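Local coordinates for protein macrolide 2'-phosphotransferase MphH (Brachybacterium faecium, PDB 5UXD) that probably transfers a phosphate group to the 2'-hydroxyl of macrolide antibiotics, and is seen here with azithromycin bound, at residues A[145-153]-A[218-226]. Sequence-based numbering, arbitrary orientation. Where two conformers were deposited one is given.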
ATOM      1  N   ILE A 145      -0.119  13.751  -4.716  1.00 17.81           N
ATOM      2  CA  ILE A 145       0.396  12.455  -5.136  1.00 20.50           C
ATOM      3  C   ILE A 145       0.930  12.537  -6.564  1.00 20.65           C
ATOM      4  O   ILE A 145       0.575  13.427  -7.352  1.00 19.78           O
ATOM      5  CB  ILE A 145      -0.688  11.373  -5.010  1.00 14.91           C
ATOM      6  CG1 ILE A 145      -1.869  11.698  -5.929  1.00 21.74           C
ATOM      7  CG2 ILE A 145      -1.147  11.239  -3.567  1.00 20.18           C
ATOM      8  CD1 ILE A 145      -2.937  10.590  -5.972  1.00 17.64           C
ATOM      9  N   GLU A 146       1.805  11.589  -6.894  1.00 21.20           N
ATOM     10  CA  GLU A 146       2.324  11.462  -8.248  1.00 26.51           C
ATOM     11  C   GLU A 146       1.198  11.148  -9.222  1.00 18.02           C
ATOM     12  O   GLU A 146       0.225  10.473  -8.884  1.00 19.18           O
ATOM     13  CB  GLU A 146       3.379  10.361  -8.313  1.00 29.37           C
ATOM     14  CG  GLU A 146       4.736  10.750  -7.745  1.00 39.88           C
ATOM     15  CD  GLU A 146       5.444  11.815  -8.564  1.00 59.29           C
ATOM     16  OE1 GLU A 146       6.419  11.467  -9.265  1.00 64.77           O
ATOM     17  OE2 GLU A 146       5.040  12.998  -8.495  1.00 64.19           O
ATOM     18  N   VAL A 147       1.336  11.653 -10.444  1.00 22.30           N
ATOM     19  CA  VAL A 147       0.365  11.429 -11.509  1.00 17.70           C
ATOM     20  C   VAL A 147       1.122  10.997 -12.757  1.00 21.84           C
ATOM     21  O   VAL A 147       2.040  11.702 -13.196  1.00 23.47           O
ATOM     22  CB  VAL A 147      -0.453  12.704 -11.798  1.00 18.87           C
ATOM     23  CG1 VAL A 147      -1.396  12.491 -12.982  1.00 20.11           C
ATOM     24  CG2 VAL A 147      -1.217  13.152 -10.546  1.00 19.41           C
ATOM     25  N   ARG A 148       0.746   9.847 -13.321  1.00 16.60           N
ATOM     26  CA  ARG A 148       1.336   9.345 -14.558  0.59 16.36           C
ATOM     27  C   ARG A 148       0.219   9.002 -15.534  1.00 20.15           C
ATOM     28  O   ARG A 148      -0.664   8.197 -15.210  1.00 18.90           O
ATOM     29  CB  ARG A 148       2.211   8.109 -14.295  0.59 21.49           C
ATOM     30  CG  ARG A 148       3.532   8.403 -13.582  0.59 19.68           C
ATOM     31  CD  ARG A 148       4.323   7.123 -13.301  0.59 22.63           C
ATOM     32  NE  ARG A 148       5.549   7.402 -12.556  0.59 19.05           N
ATOM     33  CZ  ARG A 148       6.327   6.471 -12.007  0.59 29.66           C
ATOM     34  NH1 ARG A 148       6.019   5.187 -12.122  0.59 22.32           N
ATOM     35  NH2 ARG A 148       7.419   6.827 -11.344  0.59 29.31           N
ATOM     36  N   SER A 149       0.261   9.600 -16.727  1.00 17.69           N
ATOM     37  CA  SER A 149      -0.481   9.286 -17.945  1.00 15.54           C
ATOM     38  C   SER A 149      -0.283   7.809 -18.260  1.00 15.94           C
ATOM     39  O   SER A 149       0.584   7.180 -17.654  1.00 16.82           O
ATOM     40  CB  SER A 149       0.026  10.145 -19.100  1.00 18.12           C
ATOM     41  OG  SER A 149       1.344   9.747 -19.455  1.00 21.28           O
ATOM     42  N   PRO A 150      -1.085   7.151 -19.112  1.00 13.91           N
ATOM     43  CA  PRO A 150      -0.653   5.827 -19.605  1.00 16.70           C
ATOM     44  C   PRO A 150       0.722   5.851 -20.264  1.00 17.52           C
ATOM     45  O   PRO A 150       1.526   4.934 -20.044  1.00 16.36           O
ATOM     46  CB  PRO A 150      -1.764   5.444 -20.584  1.00 18.54           C
ATOM     47  CG  PRO A 150      -2.979   6.136 -20.041  1.00 21.58           C
ATOM     48  CD  PRO A 150      -2.486   7.440 -19.462  1.00 19.01           C
ATOM     49  N   ALA A 151       1.032   6.894 -21.038  1.00 13.07           N
ATOM     50  CA  ALA A 151       2.349   6.980 -21.668  1.00 14.52           C
ATOM     51  C   ALA A 151       3.453   7.052 -20.625  1.00 16.58           C
ATOM     52  O   ALA A 151       4.491   6.397 -20.762  1.00 12.71           O
ATOM     53  CB  ALA A 151       2.412   8.193 -22.592  1.00 20.26           C
ATOM     54  N   GLN A 152       3.239   7.842 -19.573  1.00 13.40           N
ATOM     55  CA  GLN A 152       4.249   7.993 -18.532  1.00 13.23           C
ATOM     56  C   GLN A 152       4.371   6.733 -17.680  1.00 17.68           C
ATOM     57  O   GLN A 152       5.452   6.464 -17.147  1.00 20.05           O
ATOM     58  CB  GLN A 152       3.919   9.192 -17.639  1.00 19.53           C
ATOM     59  CG  GLN A 152       4.075  10.547 -18.288  1.00 20.17           C
ATOM     60  CD  GLN A 152       3.509  11.657 -17.423  1.00 28.86           C
ATOM     61  OE1 GLN A 152       2.392  11.552 -16.911  1.00 16.16           O
ATOM     62  NE2 GLN A 152       4.273  12.729 -17.256  1.00 25.09           N
ATOM     63  N   VAL A 153       3.285   5.957 -17.543  1.00 17.14           N
ATOM     64  CA  VAL A 153       3.384   4.679 -16.837  1.00 13.44           C
ATOM     65  C   VAL A 153       4.384   3.764 -17.533  1.00 15.62           C
ATOM     66  O   VAL A 153       5.293   3.212 -16.904  1.00 18.47           O
ATOM     67  CB  VAL A 153       2.003   4.004 -16.721  1.00 13.84           C
ATOM     68  CG1 VAL A 153       2.161   2.578 -16.213  1.00 17.03           C
ATOM     69  CG2 VAL A 153       1.046   4.789 -15.793  1.00 15.33           C
ATOM     70  N   THR A 218       0.166   5.699   1.784  1.00 22.91           N
ATOM     71  CA  THR A 218       1.315   6.502   1.351  1.00 19.80           C
ATOM     72  C   THR A 218       1.784   6.173  -0.067  1.00 24.61           C
ATOM     73  O   THR A 218       2.485   6.989  -0.668  1.00 23.03           O
ATOM     74  CB  THR A 218       2.490   6.361   2.328  1.00 28.25           C
ATOM     75  OG1 THR A 218       2.814   4.978   2.532  1.00 25.60           O
ATOM     76  CG2 THR A 218       2.135   7.001   3.669  1.00 29.36           C
ATOM     77  N   THR A 219       1.423   5.018  -0.626  1.00 16.27           N
ATOM     78  CA  THR A 219       1.872   4.662  -1.972  1.00 20.26           C
ATOM     79  C   THR A 219       0.900   5.096  -3.061  1.00 19.29           C
ATOM     80  O   THR A 219       1.114   4.762  -4.239  1.00 24.56           O
ATOM     81  CB  THR A 219       2.122   3.147  -2.072  1.00 26.62           C
ATOM     82  OG1 THR A 219       0.966   2.422  -1.625  1.00 24.25           O
ATOM     83  CG2 THR A 219       3.304   2.740  -1.212  1.00 19.30           C
ATOM     84  N   ALA A 220      -0.161   5.818  -2.705  1.00 18.62           N
ATOM     85  CA  ALA A 220      -1.189   6.165  -3.678  1.00 19.75           C
ATOM     86  C   ALA A 220      -0.630   7.091  -4.752  1.00 17.51           C
ATOM     87  O   ALA A 220       0.250   7.916  -4.494  1.00 18.02           O
ATOM     88  CB  ALA A 220      -2.372   6.837  -2.992  1.00 20.73           C
ATOM     89  N   ALA A 221      -1.165   6.942  -5.962  1.00 15.28           N
ATOM     90  CA  ALA A 221      -0.715   7.665  -7.143  1.00 19.90           C
ATOM     91  C   ALA A 221      -1.758   7.500  -8.235  1.00 18.96           C
ATOM     92  O   ALA A 221      -2.451   6.483  -8.288  1.00 17.03           O
ATOM     93  CB  ALA A 221       0.645   7.140  -7.625  1.00 16.49           C
ATOM     94  N   VAL A 222      -1.864   8.494  -9.111  1.00 14.50           N
ATOM     95  CA  VAL A 222      -2.650   8.269 -10.326  1.00 19.77           C
ATOM     96  C   VAL A 222      -1.763   7.570 -11.350  1.00 19.09           C
ATOM     97  O   VAL A 222      -0.639   8.008 -11.633  1.00 19.40           O
ATOM     98  CB  VAL A 222      -3.230   9.586 -10.871  1.00 16.45           C
ATOM     99  CG1 VAL A 222      -3.835   9.361 -12.278  1.00 12.88           C
ATOM    100  CG2 VAL A 222      -4.285  10.129  -9.918  1.00 19.34           C
ATOM    101  N   GLY A 223      -2.271   6.468 -11.889  1.00 14.40           N
ATOM    102  CA  GLY A 223      -1.474   5.656 -12.788  1.00 16.78           C
ATOM    103  C   GLY A 223      -2.119   4.326 -13.131  1.00 12.10           C
ATOM    104  O   GLY A 223      -3.329   4.250 -13.341  1.00 14.95           O
ATOM    105  N   ASP A 224      -1.312   3.280 -13.179  1.00 13.37           N
ATOM    106  CA  ASP A 224      -1.707   1.985 -13.759  1.00 13.35           C
ATOM    107  C   ASP A 224      -2.777   1.290 -12.921  1.00 13.53           C
ATOM    108  O   ASP A 224      -2.504   0.918 -11.772  1.00 15.90           O
ATOM    109  CB  ASP A 224      -0.440   1.119 -13.883  1.00 11.89           C
ATOM    110  CG  ASP A 224      -0.672  -0.230 -14.589  1.00 16.60           C
ATOM    111  OD1 ASP A 224      -1.827  -0.620 -14.860  1.00 13.12           O
ATOM    112  OD2 ASP A 224       0.340  -0.909 -14.856  1.00 16.67           O
ATOM    113  N   PRO A 225      -3.989   1.081 -13.454  1.00 15.87           N
ATOM    114  CA  PRO A 225      -5.031   0.371 -12.682  1.00 14.25           C
ATOM    115  C   PRO A 225      -4.626  -1.024 -12.223  1.00 20.43           C
ATOM    116  O   PRO A 225      -5.142  -1.513 -11.205  1.00 15.64           O
ATOM    117  CB  PRO A 225      -6.202   0.303 -13.675  1.00 16.09           C
ATOM    118  CG  PRO A 225      -5.975   1.474 -14.615  1.00 16.76           C
ATOM    119  CD  PRO A 225      -4.481   1.576 -14.755  1.00 17.27           C
ATOM    120  N   ALA A 226      -3.729  -1.692 -12.958  1.00 12.34           N
ATOM    121  CA  ALA A 226      -3.361  -3.065 -12.615  1.00 14.46           C
ATOM    122  C   ALA A 226      -2.649  -3.161 -11.275  1.00 14.32           C
ATOM    123  O   ALA A 226      -2.663  -4.227 -10.641  1.00 17.81           O
ATOM    124  CB  ALA A 226      -2.464  -3.648 -13.709  1.00 16.59           C
TER
HETATM  125  O   HOH W   1       2.490   9.369  -5.209  1.00 27.54           O
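A single parallel beta bridge pairs Val147 with Val222, joining the segment that leads into helix 150-167 to the one that follows Asp216, which binds magnesium in another structure of this enzyme, in the kinase-like phosphotransferase fold. Both bonds at the bridge belong to Val222, as parallel pairing requires. Its N donates to Glu146 O at 2.9 Å, with an N-H...O angle of 150°. Its O accepts from Arg148 N, also at 2.9 Å. Neighbouring Ala221 and Gly223 bond instead to the backbone of Thr195 and Val193, which places 221-223 between 146-148 and strand 193-195.

Before the bridge, one water links the two backbones, accepting from Glu146 N and donating to Ala220 O, the latter at 2.8 Å. Beside it, the first torsion of Ile145 (chi1 62°) sets CG1 between backbone N and carbonyl carbon, and from there CD1 reaches Ala221 CA at 3.9 Å. Val147 and Val222 lie alongside each other and point the same way, their CG1 methyls 4.0 Å apart.

Past the bridge, a capping box starts helix 150-167: Gln152 N donates to Ser149 OG, and Ser149 N to Gln152 OE1. The first turn brings Val153 against the backbone just after the corner at Val222, with CG2 4.0 Å from Gly223 CA. Asp224 is gripped on both oxygens: OD1 closes an Asx turn with Ala226 N, and OD2 bonds to His262 NE2. Val153 crosses Asp224 at roughly a right angle, CG1 meeting Asp224 CB at 3.8 Å.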